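Local coordinates for protein beta-galactosidase (Bacillus circulans, PDB 4MAD) that probably hydrolyses terminal non-reducing beta-D-galactose residues of beta-D-galactosides, as a family 35 glycoside hydrolase built on a (beta/alpha)8 barrel, at residues E150-L155 against G161-L166; D187-R192 against E196-S201. All coordinates share one frame; numbering follows the deposited sequence.

Contact 1: residues E150-L155 against G161-L166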
loop_
_atom_site.group_PDB
_atom_site.type_symbol
_atom_site.label_atom_id
_atom_site.label_comp_id
_atom_site.label_asym_id
_atom_site.label_seq_id
_atom_site.Cartn_x
_atom_site.Cartn_y
_atom_site.Cartn_z
ATOM N N GLU A 150 16.806 7.600 -14.734
ATOM C CA GLU A 150 17.710 8.703 -14.689
ATOM C C GLU A 150 18.140 8.940 -13.259
ATOM O O GLU A 150 19.228 9.284 -13.032
ATOM C CB GLU A 150 17.078 9.949 -15.287
ATOM C CG GLU A 150 18.048 11.031 -15.540
ATOM C CD GLU A 150 17.428 12.300 -16.134
ATOM O OE1 GLU A 150 16.741 12.233 -17.151
ATOM O OE2 GLU A 150 17.651 13.390 -15.576
ATOM N N ARG A 151 17.227 8.820 -12.320
ATOM C CA ARG A 151 17.541 8.910 -10.931
ATOM C C ARG A 151 18.336 7.726 -10.409
ATOM O O ARG A 151 19.204 7.890 -9.628
ATOM C CB ARG A 151 16.311 9.127 -10.058
ATOM C CG ARG A 151 15.369 10.220 -10.478
ATOM C CD ARG A 151 15.876 11.587 -10.405
ATOM N NE ARG A 151 14.915 12.538 -10.916
ATOM C CZ ARG A 151 14.227 13.360 -10.160
ATOM N NH1 ARG A 151 14.402 13.389 -8.864
ATOM N NH2 ARG A 151 13.413 14.195 -10.722
ATOM N N LEU A 152 17.958 6.536 -10.809
ATOM C CA LEU A 152 18.624 5.325 -10.434
ATOM C C LEU A 152 20.006 5.118 -11.056
ATOM O O LEU A 152 20.792 4.378 -10.556
ATOM C CB LEU A 152 17.773 4.105 -10.705
ATOM C CG LEU A 152 16.406 4.009 -10.077
ATOM C CD1 LEU A 152 15.738 2.750 -10.510
ATOM C CD2 LEU A 152 16.538 4.036 -8.603
ATOM N N ARG A 153 20.279 5.745 -12.175
ATOM C CA ARG A 153 21.417 5.368 -12.962
ATOM C C ARG A 153 22.764 5.468 -12.202
ATOM O O ARG A 153 23.544 4.575 -12.246
ATOM C CB ARG A 153 21.453 6.187 -14.240
ATOM C CG ARG A 153 22.290 5.611 -15.299
ATOM C CD ARG A 153 21.963 6.242 -16.644
ATOM N NE ARG A 153 20.749 5.673 -17.193
ATOM C CZ ARG A 153 19.682 6.333 -17.636
ATOM N NH1 ARG A 153 19.598 7.636 -17.639
ATOM N NH2 ARG A 153 18.673 5.640 -18.059
ATOM N N PRO A 154 22.953 6.513 -11.435
ATOM C CA PRO A 154 24.178 6.690 -10.673
ATOM C C PRO A 154 24.329 5.579 -9.652
ATOM O O PRO A 154 25.405 5.401 -9.136
ATOM C CB PRO A 154 23.923 7.967 -9.933
ATOM C CG PRO A 154 23.017 8.646 -10.682
ATOM C CD PRO A 154 22.086 7.657 -11.240
ATOM N N LEU A 155 23.238 4.903 -9.333
ATOM C CA LEU A 155 23.227 3.902 -8.269
ATOM C C LEU A 155 23.434 2.459 -8.699
ATOM O O LEU A 155 23.573 1.582 -7.885
ATOM C CB LEU A 155 21.989 4.055 -7.403
ATOM C CG LEU A 155 21.799 5.359 -6.660
ATOM C CD1 LEU A 155 20.420 5.420 -6.160
ATOM C CD2 LEU A 155 22.833 5.535 -5.563
ATOM N N GLY A 161 27.531 1.917 -7.830
ATOM C CA GLY A 161 26.473 1.946 -6.845
ATOM C C GLY A 161 26.112 0.551 -6.378
ATOM O O GLY A 161 26.655 -0.373 -6.866
ATOM N N PRO A 162 25.165 0.443 -5.463
ATOM C CA PRO A 162 24.829 -0.813 -4.821
ATOM C C PRO A 162 23.793 -1.678 -5.507
ATOM O O PRO A 162 23.540 -2.748 -5.064
ATOM C CB PRO A 162 24.259 -0.343 -3.500
ATOM C CG PRO A 162 23.659 0.879 -3.782
ATOM C CD PRO A 162 24.429 1.535 -4.851
ATOM N N ILE A 163 23.213 -1.178 -6.564
ATOM C CA ILE A 163 22.153 -1.919 -7.212
ATOM C C ILE A 163 22.688 -2.960 -8.166
ATOM O O ILE A 163 23.110 -2.646 -9.242
ATOM C CB ILE A 163 21.263 -1.010 -8.073
ATOM C CG1 ILE A 163 20.570 0.068 -7.272
ATOM C CG2 ILE A 163 20.274 -1.810 -8.773
ATOM C CD1 ILE A 163 19.795 0.987 -8.074
ATOM N N ILE A 164 22.621 -4.197 -7.748
ATOM C CA ILE A 164 23.091 -5.335 -8.517
ATOM C C ILE A 164 22.090 -6.107 -9.413
ATOM O O ILE A 164 22.467 -6.791 -10.304
ATOM C CB ILE A 164 23.801 -6.329 -7.577
ATOM C CG1 ILE A 164 22.854 -6.812 -6.534
ATOM C CG2 ILE A 164 24.908 -5.676 -6.892
ATOM C CD1 ILE A 164 23.342 -7.889 -5.777
ATOM N N ALA A 165 20.815 -5.982 -9.124
ATOM C CA ALA A 165 19.809 -6.634 -9.919
ATOM C C ALA A 165 18.475 -5.908 -9.954
ATOM O O ALA A 165 18.130 -5.201 -9.101
ATOM C CB ALA A 165 19.623 -7.990 -9.493
ATOM N N LEU A 166 17.759 -6.150 -11.007
ATOM C CA LEU A 166 16.445 -5.605 -11.125
ATOM C C LEU A 166 15.418 -6.590 -11.679
ATOM O O LEU A 166 15.733 -7.365 -12.527
ATOM C CB LEU A 166 16.504 -4.395 -12.011
ATOM C CG LEU A 166 17.407 -3.258 -11.613
ATOM C CD1 LEU A 166 18.662 -3.351 -12.388
ATOM C CD2 LEU A 166 16.751 -1.961 -11.876
#
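Leu155, in the 3-10 turn after helix 135-152, meets Ile163 at the start of the next barrel strand, and a single carbonyl organises the join. The amide of Ile163 donates to Leu155 O, with 3.1 Å from N to O and an N-H...O angle of 164°; the donor lies in the carbonyl plane. The same oxygen takes a CA-H...O contact from Gly161 CA, also at 3.1 Å, while Pro162 N comes close but has no hydrogen to give, and the ring carbon Pro162 CD lies 3.2 Å from Leu155 O. The side chain of Ile163 runs alongside its own acceptor: with CG1 anti to the carbonyl carbon and beside the backbone N (chi1 -61°), the longer branch passes Leu155 O, CG1 being 3.4 Å from it. Its end, Ile163 CD1, rests 3.8 Å from Leu155 CB; the distance from Ile163 CD1 to Leu152 CD2 is a looser 4.5 Å. An alanine in place of Ile163 would keep the amide but is likely to open a gap beside Leu155 CB and Leu152, since the CD1 methyl alone reaches both. One turn of 3-10 helix, closed by Leu155 N on Leu152 O, carries the chain out of helix 135-152. Leu155 and Pro162 both lean on Ile91 of helix 87-97, and strand 163-167 lies next to strand 100-104, where Ile163 packs on Val103.

Contact 2: residues D187-R192 against E196-S201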
loop_
_atom_site.group_PDB
_atom_site.type_symbol
_atom_site.label_atom_id
_atom_site.label_comp_id
_atom_site.label_asym_id
_atom_site.label_seq_id
_atom_site.Cartn_x
_atom_site.Cartn_y
_atom_site.Cartn_z
ATOM N N ASP A 187 13.539 -5.154 -22.793
ATOM C CA ASP A 187 14.353 -4.321 -23.639
ATOM C C ASP A 187 14.394 -2.890 -23.171
ATOM O O ASP A 187 15.411 -2.248 -23.220
ATOM C CB ASP A 187 13.905 -4.399 -25.084
ATOM C CG ASP A 187 14.137 -5.764 -25.695
ATOM O OD1 ASP A 187 14.816 -6.599 -25.121
ATOM O OD2 ASP A 187 13.592 -5.984 -26.761
ATOM N N GLY A 188 13.250 -2.403 -22.737
ATOM C CA GLY A 188 13.159 -1.079 -22.208
ATOM C C GLY A 188 13.963 -0.858 -20.950
ATOM O O GLY A 188 14.590 0.140 -20.817
ATOM N N ILE A 189 13.921 -1.788 -20.014
ATOM C CA ILE A 189 14.763 -1.703 -18.833
ATOM C C ILE A 189 16.241 -1.847 -19.199
ATOM O O ILE A 189 17.091 -1.161 -18.680
ATOM C CB ILE A 189 14.347 -2.717 -17.755
ATOM C CG1 ILE A 189 13.013 -2.301 -17.182
ATOM C CG2 ILE A 189 15.321 -2.790 -16.657
ATOM C CD1 ILE A 189 12.363 -3.303 -16.391
ATOM N N LYS A 190 16.511 -2.747 -20.121
ATOM C CA LYS A 190 17.887 -3.034 -20.434
ATOM C C LYS A 190 18.584 -1.799 -20.929
ATOM O O LYS A 190 19.639 -1.480 -20.502
ATOM C CB LYS A 190 17.979 -4.146 -21.446
ATOM C CG LYS A 190 19.327 -4.699 -21.697
ATOM C CD LYS A 190 20.213 -4.638 -20.492
ATOM C CE LYS A 190 21.476 -3.838 -20.724
ATOM N NZ LYS A 190 22.367 -4.543 -21.661
ATOM N N LYS A 191 17.922 -1.082 -21.792
ATOM C CA LYS A 191 18.475 0.112 -22.398
ATOM C C LYS A 191 18.725 1.254 -21.475
ATOM O O LYS A 191 19.530 2.095 -21.751
ATOM C CB LYS A 191 17.656 0.524 -23.604
ATOM C CG LYS A 191 16.465 1.313 -23.330
ATOM C CD LYS A 191 15.776 1.663 -24.625
ATOM C CE LYS A 191 15.125 0.438 -25.224
ATOM N NZ LYS A 191 14.896 0.554 -26.682
ATOM N N ARG A 192 17.982 1.283 -20.396
ATOM C CA ARG A 192 18.102 2.294 -19.375
ATOM C C ARG A 192 19.048 1.938 -18.225
ATOM O O ARG A 192 19.313 2.738 -17.399
ATOM C CB ARG A 192 16.719 2.594 -18.815
ATOM C CG ARG A 192 15.740 3.146 -19.823
ATOM C CD ARG A 192 14.411 3.426 -19.196
ATOM N NE ARG A 192 13.488 4.146 -20.030
ATOM C CZ ARG A 192 12.702 3.579 -20.919
ATOM N NH1 ARG A 192 12.756 2.302 -21.141
ATOM N NH2 ARG A 192 11.866 4.296 -21.615
ATOM N N GLU A 196 23.574 -4.965 -15.222
ATOM C CA GLU A 196 23.015 -5.546 -14.032
ATOM C C GLU A 196 22.156 -6.744 -14.388
ATOM O O GLU A 196 21.675 -6.826 -15.455
ATOM C CB GLU A 196 22.189 -4.517 -13.273
ATOM C CG GLU A 196 22.969 -3.442 -12.594
ATOM C CD GLU A 196 23.563 -2.419 -13.518
ATOM O OE1 GLU A 196 22.988 -2.092 -14.520
ATOM O OE2 GLU A 196 24.639 -1.970 -13.226
ATOM N N LEU A 197 22.047 -7.689 -13.480
ATOM C CA LEU A 197 21.259 -8.861 -13.732
ATOM C C LEU A 197 19.757 -8.516 -13.734
ATOM O O LEU A 197 19.282 -7.923 -12.835
ATOM C CB LEU A 197 21.554 -9.942 -12.696
ATOM C CG LEU A 197 20.699 -11.175 -12.834
ATOM C CD1 LEU A 197 20.801 -11.845 -14.123
ATOM C CD2 LEU A 197 20.920 -12.111 -11.783
ATOM N N LEU A 198 19.057 -8.916 -14.780
ATOM C CA LEU A 198 17.623 -8.741 -14.903
ATOM C C LEU A 198 16.909 -10.047 -14.659
ATOM O O LEU A 198 17.368 -11.043 -15.054
ATOM C CB LEU A 198 17.258 -8.271 -16.308
ATOM C CG LEU A 198 17.771 -6.924 -16.768
ATOM C CD1 LEU A 198 17.102 -6.450 -18.040
ATOM C CD2 LEU A 198 17.673 -5.923 -15.732
ATOM N N PHE A 199 15.797 -10.035 -13.986
ATOM C CA PHE A 199 15.180 -11.289 -13.658
ATOM C C PHE A 199 13.696 -11.086 -13.513
ATOM O O PHE A 199 13.299 -10.020 -13.366
ATOM C CB PHE A 199 15.776 -11.849 -12.371
ATOM C CG PHE A 199 15.480 -11.033 -11.180
ATOM C CD1 PHE A 199 14.347 -11.215 -10.475
ATOM C CD2 PHE A 199 16.337 -10.041 -10.765
ATOM C CE1 PHE A 199 14.080 -10.436 -9.391
ATOM C CE2 PHE A 199 16.062 -9.287 -9.659
ATOM C CZ PHE A 199 14.955 -9.468 -9.000
ATOM N N THR A 200 12.949 -12.168 -13.469
ATOM C CA THR A 200 11.525 -12.187 -13.217
ATOM C C THR A 200 11.228 -13.047 -11.990
ATOM O O THR A 200 12.054 -13.754 -11.525
ATOM C CB THR A 200 10.719 -12.775 -14.396
ATOM O OG1 THR A 200 11.223 -14.037 -14.761
ATOM C CG2 THR A 200 10.785 -11.809 -15.596
ATOM N N SER A 201 10.017 -12.922 -11.486
ATOM C CA SER A 201 9.553 -13.816 -10.456
ATOM C C SER A 201 8.144 -14.255 -10.759
ATOM O O SER A 201 7.412 -13.547 -11.325
ATOM C CB SER A 201 9.664 -13.192 -9.059
ATOM O OG SER A 201 8.770 -12.137 -8.829
#
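This is a small apolar contact between helix and strand inside a beta-alpha-beta unit of the (beta/alpha)8 barrel: helix 179-192, which follows strand 163-167, lies against the next parallel strand, 197-202. The backbones stay well apart, Lys190 CA and Leu198 CA being 8.0 Å from each other, and side chains bridge the distance. Leu198 does so for the strand. Its CG stands anti to the carbonyl carbon, beside the backbone N (chi1 -63°), and its two methyls divide the work. CD2 meets the branch methyl of Ile189, with 4.0 Å from Leu198 CD2 to Ile189 CG2, the two side chains crossing at a slant. Leu198 CD1 faces the next residue of the helix, 4.2 Å from Lys190 CB, so the root of the lysine edges the contact while the residue as a whole remains exposed. On Ile189 it is the short branch that touches: CG2 is anti to the backbone N, which presents this methyl to the strand. Ile168 touches both Ile189 and Leu198, and Phe145 of helix 135-152 also packs on Ile189. Arg192, near the end of the helix, forms a salt bridge through NH2 with Asp146 of that same neighbouring helix. Its other terminal nitrogen turns back on its own helix: Arg192 NH1 donates to Gly188 O at 2.9 Å, approaching from above the carbonyl plane, 52° out of it, with a C=O...N angle of only 107°.

How the contacts relate
Contacts 1 and 2 follow one another along the chain, the first closing before the second opens, and their centres lie about 12 Å apart on the same side of the molecule's centre. Each pairs a helix end with the barrel strand that follows it: helix 135-152 with strand 163-167, then helix 179-192 with strand 197-202. These strands are parallel neighbours in the eight-stranded barrel, and the contacts join through probable hydrogen bonds, Leu166 N to Leu197 O and Leu166 O to Phe199 N, both 3.0 Å. Arg153 NH2 also hydrogen-bonds Arg192 O, linking the two helix-to-strand connections. The pair thus illustrates how a TIM barrel repeats one connection, here away from the predicted catalytic residues.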